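Local coordinates for Non-structural maintenance of chromosomes element 1 homolog (PDB 7DG2), which probably acts as a RING-type E3 ubiquitin ligase that works with a MAGE partner inside the SMC5-SMC6 complex of DNA repair, at residues S17-M21 against H162-M167. Sequence-based numbering, arbitrary orientation.
With ACT (acetate ion), chain D.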
loop_
_atom_site.group_PDB
_atom_site.type_symbol
_atom_site.label_atom_id
_atom_site.label_comp_id
_atom_site.label_asym_id
_atom_site.label_seq_id
_atom_site.Cartn_x
_atom_site.Cartn_y
_atom_site.Cartn_z
ATOM N N SER A 17 -3.663 -1.510 4.061
ATOM C CA SER A 17 -2.211 -1.410 4.097
ATOM C C SER A 17 -1.554 -2.770 3.954
ATOM O O SER A 17 -0.456 -2.863 3.398
ATOM C CB SER A 17 -1.736 -0.730 5.386
ATOM O OG SER A 17 -1.798 -1.600 6.494
ATOM N N HIS A 18 -2.222 -3.826 4.419
ATOM C CA HIS A 18 -1.675 -5.175 4.323
ATOM C C HIS A 18 -2.104 -5.918 3.067
ATOM O O HIS A 18 -1.411 -6.865 2.654
ATOM C CB HIS A 18 -2.100 -5.990 5.545
ATOM C CG HIS A 18 -1.358 -5.627 6.788
ATOM N ND1 HIS A 18 -0.065 -6.037 7.019
ATOM C CD2 HIS A 18 -1.720 -4.886 7.862
ATOM C CE1 HIS A 18 0.337 -5.573 8.190
ATOM N NE2 HIS A 18 -0.652 -4.878 8.726
ATOM N N GLY A 19 -3.238 -5.553 2.487
ATOM C CA GLY A 19 -3.818 -6.274 1.350
ATOM C C GLY A 19 -4.528 -7.541 1.772
ATOM O O GLY A 19 -5.683 -7.763 1.394
ATOM N N ILE A 20 -3.871 -8.358 2.590
ATOM C CA ILE A 20 -4.392 -9.645 3.032
ATOM C C ILE A 20 -3.907 -9.893 4.455
ATOM O O ILE A 20 -2.803 -9.481 4.826
ATOM C CB ILE A 20 -3.947 -10.770 2.070
ATOM C CG1 ILE A 20 -4.471 -12.126 2.548
ATOM C CG2 ILE A 20 -2.435 -10.786 1.957
ATOM C CD1 ILE A 20 -4.421 -13.221 1.447
ATOM N N MET A 21 -4.748 -10.534 5.265
ATOM C CA MET A 21 -4.412 -10.839 6.652
ATOM C C MET A 21 -4.976 -12.202 7.026
ATOM O O MET A 21 -6.079 -12.551 6.608
ATOM C CB MET A 21 -4.965 -9.771 7.618
ATOM C CG MET A 21 -4.407 -8.361 7.386
ATOM S SD MET A 21 -5.010 -7.202 8.637
ATOM C CE MET A 21 -4.951 -8.307 10.068
ATOM N N HIS A 162 0.293 -15.888 -4.716
ATOM C CA HIS A 162 -0.089 -15.691 -3.321
ATOM C C HIS A 162 -1.579 -15.966 -3.144
ATOM O O HIS A 162 -2.370 -15.823 -4.079
ATOM C CB HIS A 162 0.243 -14.249 -2.884
ATOM C CG HIS A 162 0.294 -14.056 -1.395
ATOM N ND1 HIS A 162 -0.839 -13.954 -0.611
ATOM C CD2 HIS A 162 1.345 -13.942 -0.551
ATOM C CE1 HIS A 162 -0.485 -13.796 0.651
ATOM N NE2 HIS A 162 0.835 -13.795 0.715
ATOM N N THR A 163 -1.969 -16.359 -1.925
ATOM C CA THR A 163 -3.394 -16.461 -1.617
ATOM C C THR A 163 -4.138 -15.188 -2.010
ATOM O O THR A 163 -5.237 -15.246 -2.565
ATOM C CB THR A 163 -3.583 -16.755 -0.131
ATOM O OG1 THR A 163 -2.903 -17.973 0.192
ATOM C CG2 THR A 163 -5.064 -16.898 0.203
ATOM N N ARG A 164 -3.538 -14.026 -1.746
ATOM C CA ARG A 164 -4.165 -12.761 -2.127
ATOM C C ARG A 164 -4.456 -12.712 -3.618
ATOM O O ARG A 164 -5.520 -12.244 -4.044
ATOM C CB ARG A 164 -3.257 -11.595 -1.750
ATOM C CG ARG A 164 -3.900 -10.235 -2.075
ATOM C CD ARG A 164 -2.850 -9.170 -2.288
ATOM N NE ARG A 164 -3.415 -7.824 -2.414
ATOM C CZ ARG A 164 -2.681 -6.723 -2.292
ATOM N NH1 ARG A 164 -1.386 -6.815 -2.031
ATOM N NH2 ARG A 164 -3.236 -5.528 -2.411
ATOM N N CYS A 165 -3.510 -13.188 -4.432
ATOM C CA CYS A 165 -3.685 -13.153 -5.875
ATOM C C CYS A 165 -4.808 -14.084 -6.318
ATOM O O CYS A 165 -5.643 -13.712 -7.146
ATOM C CB CYS A 165 -2.369 -13.529 -6.543
ATOM S SG CYS A 165 -2.410 -13.312 -8.334
ATOM N N ILE A 166 -4.843 -15.306 -5.776
ATOM C CA ILE A 166 -5.918 -16.231 -6.126
ATOM C C ILE A 166 -7.275 -15.667 -5.710
ATOM O O ILE A 166 -8.260 -15.759 -6.458
ATOM C CB ILE A 166 -5.653 -17.607 -5.488
ATOM C CG1 ILE A 166 -4.285 -18.121 -5.926
ATOM C CG2 ILE A 166 -6.781 -18.572 -5.833
ATOM C CD1 ILE A 166 -3.782 -19.335 -5.101
ATOM N N MET A 167 -7.347 -15.060 -4.523
ATOM C CA MET A 167 -8.614 -14.506 -4.054
ATOM C C MET A 167 -9.109 -13.407 -4.981
ATOM O O MET A 167 -10.286 -13.387 -5.366
ATOM C CB MET A 167 -8.460 -13.991 -2.625
ATOM C CG MET A 167 -8.339 -15.119 -1.583
ATOM S SD MET A 167 -7.985 -14.580 0.094
ATOM C CE MET A 167 -9.514 -13.729 0.519
HETATM C C ACT D . -0.347 -3.874 -0.701
HETATM O O ACT D . -0.040 -4.201 -1.902
HETATM O OXT ACT D . -1.322 -3.164 -0.295
HETATM C CH3 ACT D . 0.606 -4.449 0.409
#
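Ile20 meets the first turn of helix 163-176 with both branches of its side chain. Its CD1 packs against the backbone of that turn, 3.4 Å from Arg164 N, and has as apolar partners Arg164 CB at 3.8 Å, Thr163 CG2 at 3.9 Å and Met167 SD at 4.0 Å. CG1 stands anti to the backbone N (chi1 179°) and the chain continues extended to CD1, which brings that methyl to the start of the helix; CG2 lies between Arg164 CB and His162 CE1, 3.8 Å from the latter and oblique to the ring.

The polar part begins with the helix N-cap. His162 ND1 accepts from Arg164 N at 2.9 Å, nearly straight (173°) and in the ring plane, which helps hold the ring beside Ile20. Arg164, extended from CG to NE, reaches across the contact to Gly19, the residue that leaves helix 6-18; Gly19 CA lies over the centre of one guanidinium face, 3.8 Å from Arg164 CZ. At the guanidinium edge, NH1 donates to acetate O at 2.9 Å; Trp151 adds a cation-pi contact, and His69 of the Nse4 chain packs on this arginine.

The turn after helix 6-18 and strand 20-22, an outermost strand of its antiparallel sheet within this chain, are thus joined to helix 163-176 by van der Waals packing. The acetate, probably from the crystallisation liquor, occupies a place where Arg164 can pair with an anion.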